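Local coordinates for protein aminopentol aminotransferase (PDB 6HBV) that transfers the amino group of aminopentol (hydrolysed fumonisin B1) to pyruvate, using pyridoxal 5'-phosphate, in the degradation of fumonisin B1, at residues L227-V232 and C242-L247; A234-A239 and S254-C259; A144-S149 and A191-P196. All coordinates share one frame; numbering follows the deposited sequence. Where two conformers were deposited one is given.

In the fold
The three contacts lie beside the cofactor at one end of the seven-stranded mixed sheet of this class-III aminotransferase, and each has a segment that touches it. Strands 253-256, 226-230 and 189-194 lie side by side and parallel in that order, and they carry contacts 2, 1 and 3 respectively. The centres of contacts 1 and 2 are about 9 Å apart, those of 1 and 3 about 11 Å, and those of 2 and 3 about 13 Å. Along the chain contact 3 closes first; the segments of contacts 1 and 2 then alternate, since residues 234-239 and 242-247 belong to one long connection between two neighbouring strands. Each contact brings a loop against a strand that leads to cofactor-touching residues.

Contact 1 of 3, residues L227-V232 and C242-L247; sequences LVVDDV and CSWTHL. With PLP (pyridoxal-5'-phosphate), chain C; PMP (4'-deoxy-4'-aminopyridoxal-5'-phosphate), chain D.
D231 and S243 are joined by a pair of hydrogen bonds, one to each carboxylate oxygen. The hydroxyl OG of S243 donates to D231 OD1 at 2.5 Å, while S243 N donates to D231 OD2 at 2.7 Å, nearly straight at 172° and on the syn lone pair. The carboxylate reaches this position with chi1 at -119°, off any staggered position, a cost the paired bonds probably repay. With an alanine in its place, the buried amide and hydroxyl of S243 would probably lose their acceptors, and the turn would be free to shift. Within that loop C242 to T245 form a type I beta turn, in which C242 O accepts from both T245 N and T245 OG1.

The rest is apolar packing. Branched V229 suits its place by serving two partners: CG1 meets C242 SG at 3.7 Å, and CG2 approaches W244 CE3 obliquely at 3.8 Å. The indole of W244 is broad enough to take L227 CD2 as well, at its CZ3 edge.

On the other side of the strand D230 OD2 lies 2.6 Å from PLP N1, the aspartate position of fold type I enzymes; D230 OD1 accepts from V232 N in an Asx turn, and V232 packs on the cofactor ring.

Around this, W244 NE1 bonds P196 O and its ring packs on helix 210-223, while strand 226-230 is hydrogen-bonded between strands 253-256 and 189-194.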
# COMPACT_ATOMS: atom_id res chain seq x y z
N LEU A 227 -7.26 21.69 7.80
CA LEU A 227 -8.45 20.83 7.86
C LEU A 227 -8.31 19.67 6.86
O LEU A 227 -8.17 19.90 5.65
CB LEU A 227 -9.71 21.61 7.53
CG LEU A 227 -11.02 20.83 7.66
CD1 LEU A 227 -11.16 20.17 9.02
CD2 LEU A 227 -12.20 21.73 7.40
N VAL A 228 -8.34 18.45 7.39
CA VAL A 228 -8.21 17.22 6.61
C VAL A 228 -9.51 16.42 6.71
O VAL A 228 -9.86 15.95 7.80
CB VAL A 228 -7.01 16.39 7.09
CG1 VAL A 228 -6.76 15.21 6.16
CG2 VAL A 228 -5.75 17.24 7.26
N VAL A 229 -10.20 16.26 5.57
CA VAL A 229 -11.34 15.38 5.52
C VAL A 229 -10.86 14.01 5.02
O VAL A 229 -10.27 13.89 3.94
CB VAL A 229 -12.49 15.93 4.67
CG1 VAL A 229 -13.53 14.86 4.35
CG2 VAL A 229 -13.16 17.10 5.35
N ASP A 230 -11.10 12.98 5.83
CA ASP A 230 -10.74 11.62 5.46
C ASP A 230 -11.95 10.99 4.76
O ASP A 230 -12.85 10.50 5.43
CB ASP A 230 -10.29 10.82 6.66
CG ASP A 230 -9.93 9.39 6.33
OD1 ASP A 230 -10.09 9.01 5.14
OD2 ASP A 230 -9.51 8.70 7.27
N ASP A 231 -11.93 11.04 3.43
CA ASP A 231 -12.99 10.58 2.57
C ASP A 231 -12.67 9.18 2.01
O ASP A 231 -13.26 8.79 0.99
CB ASP A 231 -13.27 11.57 1.44
CG ASP A 231 -14.68 12.12 1.46
OD1 ASP A 231 -15.63 11.37 1.85
OD2 ASP A 231 -14.84 13.31 1.07
N VAL A 232 -11.78 8.42 2.66
CA VAL A 232 -11.40 7.12 2.14
C VAL A 232 -12.61 6.19 2.08
O VAL A 232 -12.76 5.40 1.11
CB VAL A 232 -10.22 6.51 2.92
CG1 VAL A 232 -10.00 5.07 2.56
CG2 VAL A 232 -8.93 7.28 2.69
N CYS A 242 -15.81 15.97 -2.49
CA CYS A 242 -15.60 15.76 -1.09
C CYS A 242 -16.97 15.68 -0.39
O CYS A 242 -17.87 16.48 -0.69
CB CYS A 242 -14.78 16.89 -0.52
SG CYS A 242 -14.44 16.73 1.26
N SER A 243 -17.10 14.74 0.54
CA SER A 243 -18.37 14.47 1.16
C SER A 243 -18.86 15.63 2.05
O SER A 243 -20.01 15.58 2.46
CB SER A 243 -18.29 13.22 1.95
OG SER A 243 -17.90 12.15 1.12
N TRP A 244 -18.05 16.64 2.35
CA TRP A 244 -18.55 17.87 3.04
C TRP A 244 -19.08 18.94 2.07
O TRP A 244 -19.40 20.07 2.50
CB TRP A 244 -17.51 18.41 4.03
CG TRP A 244 -17.63 17.77 5.37
CD1 TRP A 244 -18.43 16.71 5.70
CD2 TRP A 244 -16.95 18.13 6.58
NE1 TRP A 244 -18.30 16.38 7.02
CE2 TRP A 244 -17.39 17.23 7.59
CE3 TRP A 244 -16.01 19.11 6.91
CZ2 TRP A 244 -16.93 17.29 8.90
CZ3 TRP A 244 -15.55 19.17 8.21
CH2 TRP A 244 -16.00 18.27 9.18
N THR A 245 -19.19 18.63 0.77
CA THR A 245 -19.59 19.64 -0.19
C THR A 245 -20.97 20.21 0.17
O THR A 245 -21.14 21.41 0.10
CB THR A 245 -19.66 19.13 -1.64
OG1 THR A 245 -18.34 18.67 -1.95
CG2 THR A 245 -20.02 20.22 -2.63
N HIS A 246 -21.91 19.33 0.56
CA HIS A 246 -23.28 19.74 0.86
C HIS A 246 -23.37 20.61 2.13
O HIS A 246 -24.36 21.30 2.32
CB HIS A 246 -24.23 18.54 0.98
CG HIS A 246 -24.40 17.77 -0.29
ND1 HIS A 246 -24.03 16.44 -0.41
CD2 HIS A 246 -24.89 18.14 -1.50
CE1 HIS A 246 -24.28 16.02 -1.64
NE2 HIS A 246 -24.81 17.04 -2.32
N LEU A 247 -22.35 20.58 3.00
CA LEU A 247 -22.30 21.52 4.18
C LEU A 247 -21.66 22.88 3.85
O LEU A 247 -21.63 23.78 4.69
CB LEU A 247 -21.53 20.84 5.31
CG LEU A 247 -22.11 19.52 5.81
CD1 LEU A 247 -21.25 18.98 6.95
CD2 LEU A 247 -23.55 19.68 6.27
N1 PLP C . -9.54 6.12 6.71
C2 PLP C . -10.83 5.76 6.57
C2A PLP C . -11.91 6.71 7.03
C3 PLP C . -11.19 4.47 5.97
O3 PLP C . -12.47 4.07 5.81
C4 PLP C . -10.11 3.57 5.53
C4A PLP C . -10.45 2.26 4.91
C5 PLP C . -8.74 4.07 5.73
C6 PLP C . -8.52 5.32 6.31
C5A PLP C . -7.51 3.28 5.34
O4P PLP C . -7.52 2.86 3.97
P PLP C . -6.65 1.52 3.75
O1P PLP C . -7.41 0.41 4.37
O2P PLP C . -5.30 1.78 4.41
O3P PLP C . -6.55 1.28 2.26
N1 PMP D . -9.67 6.08 6.44
C2 PMP D . -10.90 5.54 6.50
C2A PMP D . -12.09 6.44 6.75
C3 PMP D . -11.09 4.10 6.33
O3 PMP D . -12.30 3.52 6.39
C4 PMP D . -9.89 3.26 6.09
C4A PMP D . -10.01 1.77 5.91
N4A PMP D . -11.15 1.20 6.60
C5 PMP D . -8.59 3.96 6.05
C6 PMP D . -8.54 5.35 6.23
C5A PMP D . -7.31 3.17 5.80
O4P PMP D . -7.29 2.66 4.46
P PMP D . -6.47 1.32 4.13
O1P PMP D . -6.77 1.14 2.66
O2P PMP D . -5.00 1.53 4.51
O3P PMP D . -7.08 0.25 4.95

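Contact 2 of 3, residues A234-A239 and S254-C259; sequences AGFRVA and SCWGKC. With PLP (pyridoxal-5'-phosphate), chain C; PMP (4'-deoxy-4'-aminopyridoxal-5'-phosphate), chain D.
S254 OG is gripped twice: W256 NE1, from the indole that packs on F236 across the contact, donates to it at 2.9 Å, and H108 NE2 is its second partner. Strand 253-256 is a core strand of the fold type I aminotransferase sheet and leads, through G257, to the cofactor lysine K258. The site holds PMP as well as PLP; in the PLP form K258 NZ is covalently joined to C4A at 1.3 Å, as an internal aldimine requires, and donates to the phenolic PLP O3 at 2.6 Å.

The main partners are aromatic. W256 CZ3 stands 3.4 Å above the centre of the F236 ring, the two planes inclined at 36° as an oblique aromatic pair. Chi1 of W256 (-60°) sets CG beside its backbone N, and from there the six-membered ring extends to the loop. Two large flat side chains suit this buried place, where F236 also meets L302 and I305 of helix 292-307.

Glycine is needed at G235, because its CA is 3.6 Å from W256 CZ3 and a CB would collide with CE3. R237 stretches past C259, its guanidinium held by the carbonyls of L380 and G63, while C259 SG rests 3.4 Å from G235 O.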
# COMPACT_ATOMS: atom_id res chain seq x y z
N ALA A 234 -16.15 7.16 2.61
CA ALA A 234 -17.43 7.77 2.11
C ALA A 234 -17.29 8.37 0.72
O ALA A 234 -18.30 8.61 0.07
CB ALA A 234 -17.87 8.83 3.07
N GLY A 235 -16.04 8.61 0.27
CA GLY A 235 -15.79 9.26 -0.98
C GLY A 235 -16.54 8.60 -2.12
O GLY A 235 -16.49 7.39 -2.30
N PHE A 236 -17.24 9.43 -2.88
CA PHE A 236 -18.00 9.09 -4.05
C PHE A 236 -19.29 8.31 -3.74
O PHE A 236 -20.02 7.94 -4.70
CB PHE A 236 -17.09 8.42 -5.10
CG PHE A 236 -16.02 9.35 -5.61
CD1 PHE A 236 -16.33 10.61 -6.10
CD2 PHE A 236 -14.69 8.97 -5.60
CE1 PHE A 236 -15.35 11.46 -6.56
CE2 PHE A 236 -13.71 9.83 -6.08
CZ PHE A 236 -14.03 11.07 -6.55
N ARG A 237 -19.64 8.05 -2.47
CA ARG A 237 -20.98 7.55 -2.17
C ARG A 237 -21.83 8.64 -1.48
O ARG A 237 -23.03 8.49 -1.33
CB ARG A 237 -20.97 6.28 -1.33
CG ARG A 237 -20.70 5.03 -2.13
CD ARG A 237 -20.77 3.81 -1.22
NE ARG A 237 -20.52 2.59 -1.94
CZ ARG A 237 -19.32 2.03 -2.11
NH1 ARG A 237 -18.23 2.65 -1.67
NH2 ARG A 237 -19.24 0.85 -2.71
N VAL A 238 -21.21 9.73 -1.07
CA VAL A 238 -21.96 10.92 -0.54
C VAL A 238 -22.18 11.92 -1.68
O VAL A 238 -23.30 12.45 -1.84
CB VAL A 238 -21.23 11.57 0.66
CG1 VAL A 238 -21.90 12.89 1.09
CG2 VAL A 238 -21.18 10.59 1.84
N ALA A 239 -21.15 12.20 -2.48
CA ALA A 239 -21.21 13.20 -3.53
C ALA A 239 -20.18 12.87 -4.60
O ALA A 239 -19.42 11.93 -4.43
CB ALA A 239 -20.96 14.57 -2.95
N SER A 254 -7.89 16.48 1.45
CA SER A 254 -8.83 15.37 1.55
C SER A 254 -8.11 14.08 1.13
O SER A 254 -7.27 14.05 0.20
CB SER A 254 -10.10 15.61 0.79
OG SER A 254 -9.81 15.88 -0.56
N CYS A 255 -8.46 13.00 1.83
CA CYS A 255 -7.85 11.67 1.59
C CYS A 255 -8.91 10.78 0.96
O CYS A 255 -10.08 10.76 1.40
CB CYS A 255 -7.37 11.03 2.88
SG CYS A 255 -6.21 12.02 3.85
N TRP A 256 -8.50 10.04 -0.07
CA TRP A 256 -9.36 9.25 -0.91
C TRP A 256 -8.73 7.87 -1.11
O TRP A 256 -7.52 7.70 -1.07
CB TRP A 256 -9.55 9.90 -2.27
CG TRP A 256 -10.15 11.26 -2.22
CD1 TRP A 256 -9.52 12.42 -1.90
CD2 TRP A 256 -11.51 11.60 -2.49
NE1 TRP A 256 -10.41 13.46 -1.95
CE2 TRP A 256 -11.63 12.99 -2.31
CE3 TRP A 256 -12.64 10.86 -2.86
CZ2 TRP A 256 -12.84 13.65 -2.50
CZ3 TRP A 256 -13.83 11.52 -3.05
CH2 TRP A 256 -13.93 12.89 -2.87
N GLY A 257 -9.61 6.89 -1.33
CA GLY A 257 -9.16 5.51 -1.53
C GLY A 257 -10.36 4.61 -1.79
O GLY A 257 -11.45 5.10 -2.18
N LYS A 258 -10.11 3.32 -1.57
CA LYS A 258 -11.06 2.19 -1.69
C LYS A 258 -11.66 2.07 -3.10
O LYS A 258 -11.33 1.14 -3.80
CB LYS A 258 -12.10 2.25 -0.57
CG LYS A 258 -11.52 1.96 0.81
CD LYS A 258 -12.52 1.95 1.95
CE LYS A 258 -12.02 1.22 3.19
NZ LYS A 258 -11.57 2.13 4.28
N CYS A 259 -12.53 3.00 -3.51
CA CYS A 259 -13.47 2.74 -4.63
C CYS A 259 -13.20 3.58 -5.87
O CYS A 259 -13.91 3.38 -6.87
CB CYS A 259 -14.91 2.92 -4.18
SG CYS A 259 -15.45 4.65 -4.05
N1 PLP C . -9.54 6.12 6.71
C2 PLP C . -10.83 5.76 6.57
C2A PLP C . -11.91 6.71 7.03
C3 PLP C . -11.19 4.47 5.97
O3 PLP C . -12.47 4.07 5.81
C4 PLP C . -10.11 3.57 5.53
C4A PLP C . -10.45 2.26 4.91
C5 PLP C . -8.74 4.07 5.73
C6 PLP C . -8.52 5.32 6.31
C5A PLP C . -7.51 3.28 5.34
O4P PLP C . -7.52 2.86 3.97
P PLP C . -6.65 1.52 3.75
O1P PLP C . -7.41 0.41 4.37
O2P PLP C . -5.30 1.78 4.41
O3P PLP C . -6.55 1.28 2.26
N1 PMP D . -9.67 6.08 6.44
C2 PMP D . -10.90 5.54 6.50
C2A PMP D . -12.09 6.44 6.75
C3 PMP D . -11.09 4.10 6.33
O3 PMP D . -12.30 3.52 6.39
C4 PMP D . -9.89 3.26 6.09
C4A PMP D . -10.01 1.77 5.91
N4A PMP D . -11.15 1.20 6.60
C5 PMP D . -8.59 3.96 6.05
C6 PMP D . -8.54 5.35 6.23
C5A PMP D . -7.31 3.17 5.80
O4P PMP D . -7.29 2.66 4.46
P PMP D . -6.47 1.32 4.13
O1P PMP D . -6.77 1.14 2.66
O2P PMP D . -5.00 1.53 4.51
O3P PMP D . -7.08 0.25 4.95

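Contact 3 of 3, residues A144-S149 and A191-P196; sequences AYHGAS and AVFATP. With PMP (4'-deoxy-4'-aminopyridoxal-5'-phosphate), chain D; PLP (pyridoxal-5'-phosphate), chain C.
H146 extends its imidazole into the angle between F193 and T195. CB is the stem, and contact with residues 191-196 begins at the ring. From CB the ring leaves with CG beside the backbone N (chi1 -68°), which turns it towards D230 and strand 189-194. One face of the ring receives the edge of F193: CD2 of the phenylalanine stands 4.1 Å above the imidazole centre, and the rings make an edge-to-face pair with planes at 66°. ND1 turns to D230 OD2 and hydrogen-bonds to it. Since D230 also faces the pyridine nitrogen, H146 is a second-shell residue that probably fixes the rotation of that carboxylate. CE1 touches T195 CG2 at 3.7 Å. At the tip, NE2 lies 3.7 Å from F193 CB and is met in the ring plane by a water 2.6 Å away, which in turn donates to F193 O at 2.8 Å. A histidine suits the place because its two nitrogens can serve a carboxylate and a water while its face takes an aromatic edge.

The same segments line the cofactor. H146 O comes within 3.3 Å of PLP C6, and T195 CG2 approaches the ring methyl C2A. Y145 presents the edge of its phenol to the pyridine, on the opposite side from V232. At G147 the backbone angles would jam any CB against the preceding carbonyl, so glycine is called for.

In the wider fold, T195 OG1 is bonded to F197 O, and Y145 packs on T285 of the second subunit. F193 lies against helix 118-133 and W151, and strand 189-194 is hydrogen-bonded between strands 137-141 and 226-230.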
# COMPACT_ATOMS: atom_id res chain seq x y z
N ALA A 144 -12.23 7.44 15.95
CA ALA A 144 -12.29 7.55 14.48
C ALA A 144 -11.17 6.71 13.86
O ALA A 144 -10.01 6.75 14.31
CB ALA A 144 -12.20 8.99 14.03
N TYR A 145 -11.51 5.95 12.83
CA TYR A 145 -10.54 5.10 12.11
C TYR A 145 -9.96 5.87 10.93
O TYR A 145 -10.70 6.24 10.03
CB TYR A 145 -11.23 3.82 11.61
CG TYR A 145 -10.27 2.83 10.99
CD1 TYR A 145 -9.66 1.87 11.78
CD2 TYR A 145 -9.96 2.83 9.63
CE1 TYR A 145 -8.78 0.94 11.26
CE2 TYR A 145 -9.08 1.91 9.10
CZ TYR A 145 -8.49 0.96 9.91
OH TYR A 145 -7.61 0.02 9.45
N HIS A 146 -8.64 6.10 10.95
CA HIS A 146 -7.96 6.76 9.86
C HIS A 146 -6.91 5.85 9.20
O HIS A 146 -6.16 6.30 8.33
CB HIS A 146 -7.32 8.05 10.38
CG HIS A 146 -8.30 9.09 10.75
ND1 HIS A 146 -9.15 9.62 9.83
CD2 HIS A 146 -8.57 9.70 11.93
CE1 HIS A 146 -9.93 10.52 10.41
NE2 HIS A 146 -9.59 10.60 11.70
N GLY A 147 -6.85 4.58 9.61
CA GLY A 147 -5.83 3.63 9.08
C GLY A 147 -5.29 2.76 10.20
O GLY A 147 -5.75 2.83 11.34
N ALA A 148 -4.30 1.94 9.87
CA ALA A 148 -3.77 1.03 10.84
C ALA A 148 -2.25 1.21 10.95
O ALA A 148 -1.53 0.24 11.09
CB ALA A 148 -4.14 -0.41 10.47
N SER A 149 -1.80 2.46 10.87
CA SER A 149 -0.40 2.81 11.13
C SER A 149 -0.18 2.93 12.65
O SER A 149 -1.11 3.02 13.46
CB SER A 149 -0.06 4.11 10.45
OG SER A 149 -0.41 4.08 9.07
N ALA A 191 -3.06 20.05 12.43
CA ALA A 191 -4.20 19.63 11.62
C ALA A 191 -5.34 19.11 12.48
O ALA A 191 -5.13 18.61 13.60
CB ALA A 191 -3.79 18.54 10.65
N VAL A 192 -6.55 19.24 11.93
CA VAL A 192 -7.76 18.52 12.35
C VAL A 192 -8.10 17.47 11.28
O VAL A 192 -8.30 17.83 10.11
CB VAL A 192 -8.96 19.48 12.49
CG1 VAL A 192 -10.23 18.72 12.85
CG2 VAL A 192 -8.70 20.56 13.53
N PHE A 193 -8.18 16.21 11.67
CA PHE A 193 -8.73 15.14 10.84
C PHE A 193 -10.19 14.90 11.22
O PHE A 193 -10.50 14.82 12.42
CB PHE A 193 -7.99 13.82 11.07
CG PHE A 193 -6.69 13.72 10.33
CD1 PHE A 193 -5.64 14.55 10.66
CD2 PHE A 193 -6.52 12.79 9.31
CE1 PHE A 193 -4.43 14.46 9.97
CE2 PHE A 193 -5.31 12.71 8.63
CZ PHE A 193 -4.27 13.53 8.96
N ALA A 194 -11.05 14.78 10.22
CA ALA A 194 -12.45 14.43 10.40
C ALA A 194 -12.90 13.53 9.26
O ALA A 194 -12.66 13.87 8.09
CB ALA A 194 -13.33 15.65 10.46
N THR A 195 -13.53 12.41 9.61
CA THR A 195 -14.37 11.67 8.66
C THR A 195 -15.60 12.52 8.39
O THR A 195 -16.06 13.29 9.25
CB THR A 195 -14.65 10.24 9.14
OG1 THR A 195 -15.47 10.28 10.30
CG2 THR A 195 -13.35 9.51 9.40
N PRO A 196 -16.17 12.44 7.18
CA PRO A 196 -17.31 13.30 6.84
C PRO A 196 -18.63 12.96 7.55
O PRO A 196 -19.49 13.84 7.61
CB PRO A 196 -17.41 13.16 5.33
CG PRO A 196 -16.83 11.80 5.02
CD PRO A 196 -15.78 11.53 6.07
N1 PMP D . -9.67 6.08 6.44
C2 PMP D . -10.90 5.54 6.50
C2A PMP D . -12.09 6.44 6.75
C3 PMP D . -11.09 4.10 6.33
O3 PMP D . -12.30 3.52 6.39
C4 PMP D . -9.89 3.26 6.09
C4A PMP D . -10.01 1.77 5.91
N4A PMP D . -11.15 1.20 6.60
C5 PMP D . -8.59 3.96 6.05
C6 PMP D . -8.54 5.35 6.23
C5A PMP D . -7.31 3.17 5.80
O4P PMP D . -7.29 2.66 4.46
P PMP D . -6.47 1.32 4.13
O1P PMP D . -6.77 1.14 2.66
O2P PMP D . -5.00 1.53 4.51
O3P PMP D . -7.08 0.25 4.95
N1 PLP C . -9.54 6.12 6.71
C2 PLP C . -10.83 5.76 6.57
C2A PLP C . -11.91 6.71 7.03
C3 PLP C . -11.19 4.47 5.97
O3 PLP C . -12.47 4.07 5.81
C4 PLP C . -10.11 3.57 5.53
C4A PLP C . -10.45 2.26 4.91
C5 PLP C . -8.74 4.07 5.73
C6 PLP C . -8.52 5.32 6.31
C5A PLP C . -7.51 3.28 5.34
O4P PLP C . -7.52 2.86 3.97
P PLP C . -6.65 1.52 3.75
O1P PLP C . -7.41 0.41 4.37
O2P PLP C . -5.30 1.78 4.41
O3P PLP C . -6.55 1.28 2.26
O HOH W 1 -10.97 12.22 13.25